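Local structure of CopC (Methylosinus trichosporium OB3b, 5ICU) at residues V30-S38 with V47-A55; L68-F77 with G89-P97. The protein binds copper(II) and, as a member of the periplasmic CopC family with a cupredoxin-like fold, probably takes part in copper homeostasis. All coordinates share one frame; numbering follows the deposited sequence. Where two conformers were deposited one is given.

Contact 1: residues V30-S38 with V47-A55; sequences VEPAYSSIS and VVEGAKGQA
Ser36 meets the Glu49 carboxylate at its edge, close to the carboxylate plane: OG donates to the anti lone pair of OE2, with Ser36 OG and Glu49 OE2 2.6 Å apart. A water reaches the same oxygen from the other side of the CD-OE2 bond, and its second hydrogen goes to Ser35 O. Two peptide planes are covered face-on. Ala51 CB lies over one face of the Ser35-Ser36 peptide, 3.3 Å from Ser35 O, while the bridging water approaches that oxygen from the opposite side of the plane. Pro32 CB stands over the nitrogen end of the Lys52-Gly53 peptide, 3.8 Å from Gly53 N. Glu49 CG, set opposite its backbone N, lies 3.5 Å from Ser38 OG, and a bend at chi2 (-80°) then turns the carboxylate toward the serine; Ser36 answers with OG opposite its own N (chi1 178°). With an alanine here, the carboxylate would probably lose its direct anchor on this strand and be freer to swing into solvent. Beneath the side chains the backbones are antiparallel. Ile37 and Gly50 form a hydrogen-bonded pair, Gly50 N to Ile37 O being 2.8 Å and fairly straight (163° at the hydrogen), and the pair Ser38-Glu49 adds CA-H...O contacts. A classic bulge sets Val47 and Val48 together opposite Ile39. The hairpin thus formed by strands 36-40 and 46-50 ends the mixed sheet, strand 46-50 being its outermost member on this side. Strand 36-40 bonds onward to strand 71-80 through Ser36 and Arg78, Ser35 OG reaches Leu80 N of that strand, and Pro32, Ser35 and Lys52 lean on Leu61 and Thr62 of strand 60-64 in the other sheet.

Contact 2: residues L68-F77 with G89-P97; sequences LAVGSYVVKF and GKYEFTVDP
Gly89 CA presses on one face of the Phe77 ring, 3.8 Å from its centroid, so close that a beta carbon at this glycine would run into the ring. This is one of three CH-pi contacts on the tight, inward face of the ladder. Val75 CB stands over the Tyr91 ring, 3.9 Å from the centroid, and Tyr73 CB over that of Phe93, at whose edge Val75 CG2 lies 3.6 Å from Phe93 CE1 and Leu68 CD1 3.9 Å from Phe93 CZ. Both Tyr91 and Phe93 hold CG between N and C (chi1 65° and 73°), which lays their rings against the partner strand. The Tyr73 and Phe93 rings are tilted only 27° but displaced, with little overlap. The other face is looser and more polar, though Val74 sits on it too: Lys76 and Lys90 touch through CB alone, 3.9 Å apart, before their chains lead away, and Glu92 OE2 lies 3.3 Å from Ser72 CB while accepting a bond from Thr94 OG1. Eight backbone hydrogen bonds, paired from Gly71-Val95 to Phe77-Gly89, hold the strands in unbroken register. This regular hairpin, apolar inside and more exposed outside, is consistent with the cupredoxin-like beta sandwich of CopC proteins.

How the contacts relate
Contact 1 and contact 2 are two hairpins of one mixed sheet, following each other along the chain, with centres about 17 Å apart. They join where strand 36-40 runs beside strand 71-80: Ser38 N lies 2.8 Å from Lys76 O, a probable hydrogen bond, and Ile37 CG2 packs 3.8 Å from Val75 CG1, carrying the apolar face of one hairpin into the other. Copper is held by His1, Asp83 and His85, the latter two in the part of the chain linking the two segments of contact 2. Neither contact touches the metal: the side chains of Ser35 and Phe77 each stay about 13 Å from it.

Contact 1: residues V30-S38 with V47-A55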
loop_
_atom_site.group_PDB
_atom_site.type_symbol
_atom_site.label_atom_id
_atom_site.label_comp_id
_atom_site.label_asym_id
_atom_site.label_seq_id
_atom_site.Cartn_x
_atom_site.Cartn_y
_atom_site.Cartn_z
ATOM N N VAL A 30 -6.132 4.310 12.467
ATOM C CA VAL A 30 -6.290 5.238 11.358
ATOM C C VAL A 30 -7.746 5.224 10.931
ATOM O O VAL A 30 -8.467 4.274 11.171
ATOM C CB VAL A 30 -5.363 4.873 10.182
ATOM C CG1 VAL A 30 -3.903 5.065 10.563
ATOM C CG2 VAL A 30 -5.592 3.472 9.670
ATOM N N GLU A 31 -8.158 6.309 10.269
ATOM C CA GLU A 31 -9.538 6.488 9.850
ATOM C C GLU A 31 -9.642 6.118 8.392
ATOM O O GLU A 31 -9.208 6.888 7.544
ATOM C CB GLU A 31 -9.875 7.952 10.038
ATOM C CG GLU A 31 -9.957 8.460 11.452
ATOM C CD GLU A 31 -10.826 9.762 11.545
ATOM O OE1 GLU A 31 -11.447 10.226 10.540
ATOM O OE2 GLU A 31 -10.946 10.362 12.642
ATOM N N PRO A 32 -10.205 4.956 8.025
ATOM C CA PRO A 32 -10.193 4.563 6.633
ATOM C C PRO A 32 -10.836 5.562 5.646
ATOM O O PRO A 32 -10.340 5.743 4.521
ATOM C CB PRO A 32 -10.899 3.189 6.594
ATOM C CG PRO A 32 -11.216 2.872 7.955
ATOM C CD PRO A 32 -10.769 3.904 8.885
ATOM N N ALA A 33 -11.929 6.209 6.040
ATOM C CA ALA A 33 -12.628 7.120 5.126
ATOM C C ALA A 33 -11.838 8.381 4.877
ATOM O O ALA A 33 -12.132 9.104 3.900
ATOM C CB ALA A 33 -13.981 7.468 5.688
ATOM N N TYR A 34 -10.833 8.661 5.703
ATOM C CA TYR A 34 -9.954 9.828 5.524
ATOM C C TYR A 34 -8.513 9.386 5.371
ATOM O O TYR A 34 -7.588 10.117 5.695
ATOM C CB TYR A 34 -10.103 10.799 6.699
ATOM C CG TYR A 34 -11.433 11.455 6.748
ATOM C CD1 TYR A 34 -11.678 12.604 5.983
ATOM C CD2 TYR A 34 -12.499 10.923 7.459
ATOM C CE1 TYR A 34 -12.899 13.220 6.010
ATOM C CE2 TYR A 34 -13.743 11.516 7.444
ATOM C CZ TYR A 34 -13.938 12.690 6.734
ATOM O OH TYR A 34 -15.156 13.337 6.762
ATOM N N SER A 35 -8.306 8.222 4.767
ATOM C CA SER A 35 -6.941 7.710 4.487
ATOM C C SER A 35 -6.832 7.351 3.017
ATOM O O SER A 35 -7.799 6.921 2.397
ATOM C CB SER A 35 -6.647 6.523 5.397
ATOM O OG SER A 35 -6.589 6.963 6.748
ATOM N N SER A 36 -5.628 7.452 2.485
ATOM C CA SER A 36 -5.370 7.249 1.071
ATOM C C SER A 36 -4.122 6.378 0.910
ATOM O O SER A 36 -3.111 6.603 1.587
ATOM C CB SER A 36 -5.131 8.571 0.383
ATOM O OG SER A 36 -4.837 8.410 -0.990
ATOM N N ILE A 37 -4.211 5.384 0.023
ATOM C CA ILE A 37 -3.077 4.584 -0.412
ATOM C C ILE A 37 -3.107 4.673 -1.931
ATOM O O ILE A 37 -4.164 4.508 -2.545
ATOM C CB ILE A 37 -3.179 3.105 0.028
ATOM C CG1 ILE A 37 -3.472 2.986 1.519
ATOM C CG2 ILE A 37 -1.898 2.374 -0.340
ATOM C CD1 ILE A 37 -3.849 1.599 1.975
ATOM N N SER A 38 -1.926 4.839 -2.509
ATOM C CA SER A 38 -1.785 4.877 -3.961
ATOM C C SER A 38 -0.661 3.960 -4.400
ATOM O O SER A 38 0.342 3.825 -3.719
ATOM C CB SER A 38 -1.415 6.270 -4.471
ATOM O OG SER A 38 -2.402 7.216 -4.115
ATOM N N VAL A 47 -1.528 4.258 -10.687
ATOM C CA VAL A 47 -2.178 2.997 -11.098
ATOM C C VAL A 47 -3.553 2.877 -10.444
ATOM O O VAL A 47 -4.553 2.572 -11.113
ATOM C CB VAL A 47 -1.299 1.796 -10.737
ATOM C CG1 VAL A 47 -1.997 0.483 -11.101
ATOM C CG2 VAL A 47 0.041 1.876 -11.500
ATOM N N VAL A 48 -3.599 3.085 -9.122
ATOM C CA VAL A 48 -4.837 2.964 -8.357
ATOM C C VAL A 48 -4.672 3.722 -7.056
ATOM O O VAL A 48 -3.552 3.841 -6.562
ATOM C CB VAL A 48 -5.197 1.459 -8.079
ATOM C CG1 VAL A 48 -4.155 0.752 -7.271
ATOM C CG2 VAL A 48 -6.580 1.354 -7.446
ATOM N N GLU A 49 -5.765 4.264 -6.565
ATOM C CA GLU A 49 -5.822 4.903 -5.242
ATOM C C GLU A 49 -7.028 4.381 -4.501
ATOM O O GLU A 49 -8.067 4.108 -5.094
ATOM C CB GLU A 49 -5.925 6.441 -5.387
ATOM C CG GLU A 49 -5.854 7.202 -4.066
ATOM C CD GLU A 49 -7.142 7.257 -3.250
ATOM O OE1 GLU A 49 -8.259 7.070 -3.790
ATOM O OE2 GLU A 49 -7.062 7.434 -2.011
ATOM N N GLY A 50 -6.900 4.258 -3.194
ATOM C CA GLY A 50 -8.056 3.987 -2.337
ATOM C C GLY A 50 -7.646 3.563 -0.957
ATOM O O GLY A 50 -6.484 3.769 -0.580
ATOM N N ALA A 51 -8.568 3.012 -0.168
ATOM C CA ALA A 51 -8.282 2.499 1.173
ATOM C C ALA A 51 -9.535 1.887 1.738
ATOM O O ALA A 51 -10.626 2.450 1.614
ATOM C CB ALA A 51 -7.789 3.608 2.104
ATOM N N LYS A 52 -9.392 0.708 2.335
ATOM C CA LYS A 52 -10.527 0.167 3.090
ATOM C C LYS A 52 -10.035 -0.382 4.401
ATOM O O LYS A 52 -8.843 -0.633 4.579
ATOM C CB LYS A 52 -11.367 -0.821 2.290
ATOM C CG LYS A 52 -10.701 -2.039 1.863
ATOM C CD LYS A 52 -11.702 -3.019 1.228
ATOM C CE LYS A 52 -12.170 -2.610 -0.156
ATOM N NZ LYS A 52 -13.327 -3.470 -0.602
ATOM N N GLY A 53 -10.951 -0.440 5.344
ATOM C CA GLY A 53 -10.658 -1.024 6.653
ATOM C C GLY A 53 -11.866 -1.686 7.250
ATOM O O GLY A 53 -12.958 -1.610 6.717
ATOM N N GLN A 54 -11.657 -2.297 8.399
ATOM C CA GLN A 54 -12.701 -2.973 9.173
ATOM C C GLN A 54 -12.662 -2.363 10.554
ATOM O O GLN A 54 -11.580 -2.159 11.120
ATOM C CB GLN A 54 -12.420 -4.489 9.265
ATOM C CG GLN A 54 -12.268 -5.230 7.943
ATOM C CD GLN A 54 -12.166 -6.738 8.122
ATOM O OE1 GLN A 54 -12.082 -7.261 9.252
ATOM N NE2 GLN A 54 -12.205 -7.468 6.993
ATOM N N ALA A 55 -13.837 -2.089 11.133
ATOM C CA ALA A 55 -13.904 -1.389 12.404
ATOM C C ALA A 55 -13.208 -2.072 13.589
ATOM O O ALA A 55 -12.690 -1.412 14.491
ATOM C CB ALA A 55 -15.368 -1.161 12.770
HETATM O O HOH W 1 -8.985 8.003 -0.122
#

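Contact 2: residues L68-F77 with G89-P97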
loop_
_atom_site.group_PDB
_atom_site.type_symbol
_atom_site.label_atom_id
_atom_site.label_comp_id
_atom_site.label_asym_id
_atom_site.label_seq_id
_atom_site.Cartn_x
_atom_site.Cartn_y
_atom_site.Cartn_z
ATOM N N LEU A 68 -0.896 -6.101 -11.850
ATOM C CA LEU A 68 0.302 -5.314 -12.059
ATOM C C LEU A 68 1.295 -6.020 -12.971
ATOM O O LEU A 68 1.731 -7.127 -12.676
ATOM C CB LEU A 68 0.986 -5.016 -10.731
ATOM C CG LEU A 68 0.174 -4.262 -9.657
ATOM C CD1 LEU A 68 1.071 -3.968 -8.492
ATOM C CD2 LEU A 68 -0.446 -2.994 -10.187
ATOM N N ALA A 69 1.704 -5.308 -14.023
ATOM C CA ALA A 69 2.756 -5.740 -14.895
ATOM C C ALA A 69 4.059 -5.911 -14.142
ATOM O O ALA A 69 4.299 -5.253 -13.129
ATOM C CB ALA A 69 2.919 -4.736 -16.019
ATOM N N VAL A 70 4.916 -6.784 -14.599
ATOM C CA VAL A 70 6.244 -6.949 -14.079
ATOM C C VAL A 70 6.950 -5.587 -14.089
ATOM O O VAL A 70 6.866 -4.835 -15.070
ATOM C CB VAL A 70 7.006 -8.033 -14.918
ATOM C CG1 VAL A 70 8.475 -7.999 -14.652
ATOM C CG2 VAL A 70 6.425 -9.404 -14.672
ATOM N N GLY A 71 7.636 -5.302 -12.993
ATOM C CA GLY A 71 8.399 -4.088 -12.813
ATOM C C GLY A 71 8.276 -3.557 -11.393
ATOM O O GLY A 71 7.759 -4.212 -10.489
ATOM N N SER A 72 8.812 -2.352 -11.211
ATOM C CA SER A 72 8.856 -1.743 -9.889
ATOM C C SER A 72 7.712 -0.742 -9.706
ATOM O O SER A 72 7.218 -0.124 -10.664
ATOM C CB SER A 72 10.187 -1.059 -9.667
ATOM O OG SER A 72 10.262 0.145 -10.397
ATOM N N TYR A 73 7.276 -0.651 -8.447
ATOM C CA TYR A 73 6.162 0.194 -8.013
ATOM C C TYR A 73 6.494 0.894 -6.727
ATOM O O TYR A 73 7.302 0.426 -5.945
ATOM C CB TYR A 73 4.883 -0.658 -7.824
ATOM C CG TYR A 73 4.390 -1.281 -9.104
ATOM C CD1 TYR A 73 4.891 -2.509 -9.522
ATOM C CD2 TYR A 73 3.499 -0.634 -9.919
ATOM C CE1 TYR A 73 4.509 -3.055 -10.725
ATOM C CE2 TYR A 73 3.116 -1.172 -11.134
ATOM C CZ TYR A 73 3.617 -2.386 -11.524
ATOM O OH TYR A 73 3.222 -2.916 -12.754
ATOM N N VAL A 74 5.823 2.009 -6.501
ATOM C CA VAL A 74 5.859 2.678 -5.217
ATOM C C VAL A 74 4.470 2.714 -4.662
ATOM O O VAL A 74 3.515 3.084 -5.343
ATOM C CB VAL A 74 6.493 4.087 -5.342
ATOM C CG1 VAL A 74 6.174 4.967 -4.142
ATOM C CG2 VAL A 74 8.005 3.942 -5.492
ATOM N N VAL A 75 4.379 2.332 -3.387
ATOM C CA VAL A 75 3.198 2.505 -2.589
ATOM C C VAL A 75 3.403 3.774 -1.823
ATOM O O VAL A 75 4.396 3.885 -1.099
ATOM C CB VAL A 75 3.031 1.332 -1.600
ATOM C CG1 VAL A 75 1.865 1.633 -0.669
ATOM C CG2 VAL A 75 2.830 0.008 -2.340
ATOM N N LYS A 76 2.461 4.709 -1.940
ATOM C CA LYS A 76 2.474 5.875 -1.054
ATOM C C LYS A 76 1.202 5.899 -0.266
ATOM O O LYS A 76 0.194 5.364 -0.689
ATOM C CB LYS A 76 2.716 7.177 -1.807
ATOM C CG LYS A 76 1.649 7.619 -2.776
ATOM C CD LYS A 76 1.978 8.953 -3.452
ATOM C CE LYS A 76 0.805 9.525 -4.244
ATOM N NZ LYS A 76 1.148 10.819 -4.916
ATOM N N PHE A 77 1.246 6.531 0.888
ATOM C CA PHE A 77 0.080 6.574 1.776
ATOM C C PHE A 77 0.034 7.876 2.525
ATOM O O PHE A 77 1.053 8.431 2.858
ATOM C CB PHE A 77 -0.009 5.357 2.696
ATOM C CG PHE A 77 1.200 5.154 3.545
ATOM C CD1 PHE A 77 2.249 4.368 3.075
ATOM C CD2 PHE A 77 1.350 5.734 4.816
ATOM C CE1 PHE A 77 3.397 4.180 3.805
ATOM C CE2 PHE A 77 2.503 5.529 5.563
ATOM C CZ PHE A 77 3.529 4.781 5.036
ATOM N N GLY A 89 3.774 8.415 4.060
ATOM C CA GLY A 89 4.984 7.625 3.825
ATOM C C GLY A 89 4.867 6.971 2.462
ATOM O O GLY A 89 3.933 7.189 1.701
ATOM N N LYS A 90 5.869 6.169 2.142
ATOM C CA LYS A 90 6.036 5.602 0.815
ATOM C C LYS A 90 7.150 4.559 0.814
ATOM O O LYS A 90 8.092 4.686 1.574
ATOM C CB LYS A 90 6.273 6.666 -0.254
ATOM C CG LYS A 90 7.561 7.483 -0.132
ATOM C CD LYS A 90 7.498 8.522 0.978
ATOM C CE LYS A 90 8.642 9.488 0.934
ATOM N NZ LYS A 90 8.592 10.415 2.089
ATOM N N TYR A 91 7.003 3.571 -0.041
ATOM C CA TYR A 91 8.065 2.576 -0.228
ATOM C C TYR A 91 7.938 1.904 -1.575
ATOM O O TYR A 91 6.895 1.996 -2.191
ATOM C CB TYR A 91 8.045 1.536 0.900
ATOM C CG TYR A 91 6.777 0.669 0.932
ATOM C CD1 TYR A 91 6.683 -0.505 0.173
ATOM C CD2 TYR A 91 5.668 0.993 1.722
ATOM C CE1 TYR A 91 5.516 -1.275 0.189
ATOM C CE2 TYR A 91 4.536 0.230 1.745
ATOM C CZ TYR A 91 4.461 -0.922 0.989
ATOM O OH TYR A 91 3.334 -1.711 1.025
ATOM N N GLU A 92 8.999 1.238 -2.005
ATOM C CA GLU A 92 9.040 0.587 -3.300
ATOM C C GLU A 92 8.925 -0.918 -3.138
ATOM O O GLU A 92 9.338 -1.474 -2.125
ATOM C CB GLU A 92 10.341 0.958 -4.008
ATOM C CG GLU A 92 10.539 0.423 -5.418
ATOM C CD GLU A 92 11.322 -0.874 -5.537
ATOM O OE1 GLU A 92 12.052 -1.285 -4.607
ATOM O OE2 GLU A 92 11.213 -1.506 -6.596
ATOM N N PHE A 93 8.365 -1.576 -4.151
ATOM C CA PHE A 93 8.458 -3.051 -4.259
ATOM C C PHE A 93 8.504 -3.402 -5.726
ATOM O O PHE A 93 8.183 -2.593 -6.559
ATOM C CB PHE A 93 7.339 -3.781 -3.526
ATOM C CG PHE A 93 6.011 -3.703 -4.202
ATOM C CD1 PHE A 93 5.174 -2.649 -3.989
ATOM C CD2 PHE A 93 5.590 -4.718 -5.077
ATOM C CE1 PHE A 93 3.944 -2.582 -4.604
ATOM C CE2 PHE A 93 4.374 -4.654 -5.695
ATOM C CZ PHE A 93 3.530 -3.592 -5.476
ATOM N N THR A 94 8.933 -4.632 -6.014
ATOM C CA THR A 94 9.068 -5.102 -7.392
ATOM C C THR A 94 8.278 -6.367 -7.615
ATOM O O THR A 94 8.295 -7.274 -6.777
ATOM C CB THR A 94 10.545 -5.352 -7.725
ATOM O OG1 THR A 94 11.294 -4.128 -7.589
ATOM C CG2 THR A 94 10.668 -5.826 -9.170
ATOM N N VAL A 95 7.543 -6.375 -8.731
ATOM C CA VAL A 95 6.873 -7.590 -9.244
ATOM C C VAL A 95 7.841 -8.227 -10.212
ATOM O O VAL A 95 8.148 -7.670 -11.248
ATOM C CB VAL A 95 5.547 -7.245 -9.933
ATOM C CG1 VAL A 95 4.878 -8.491 -10.481
ATOM C CG2 VAL A 95 4.605 -6.531 -8.954
ATOM N N ASP A 96 8.350 -9.384 -9.818
ATOM C CA ASP A 96 9.208 -10.197 -10.694
ATOM C C ASP A 96 8.379 -11.044 -11.667
ATOM O O ASP A 96 7.258 -11.392 -11.381
ATOM C CB ASP A 96 10.025 -11.190 -9.853
ATOM C CG ASP A 96 11.072 -10.581 -8.961
ATOM O OD1 ASP A 96 11.485 -9.451 -9.216
ATOM O OD2 ASP A 96 11.495 -11.310 -8.026
ATOM N N PRO A 97 8.966 -11.417 -12.814
ATOM C CA PRO A 97 8.337 -12.414 -13.679
ATOM C C PRO A 97 8.409 -13.801 -13.027
ATOM O O PRO A 97 9.343 -14.129 -12.316
ATOM C CB PRO A 97 9.180 -12.358 -14.955
ATOM C CG PRO A 97 10.503 -11.880 -14.486
ATOM C CD PRO A 97 10.272 -10.986 -13.325
#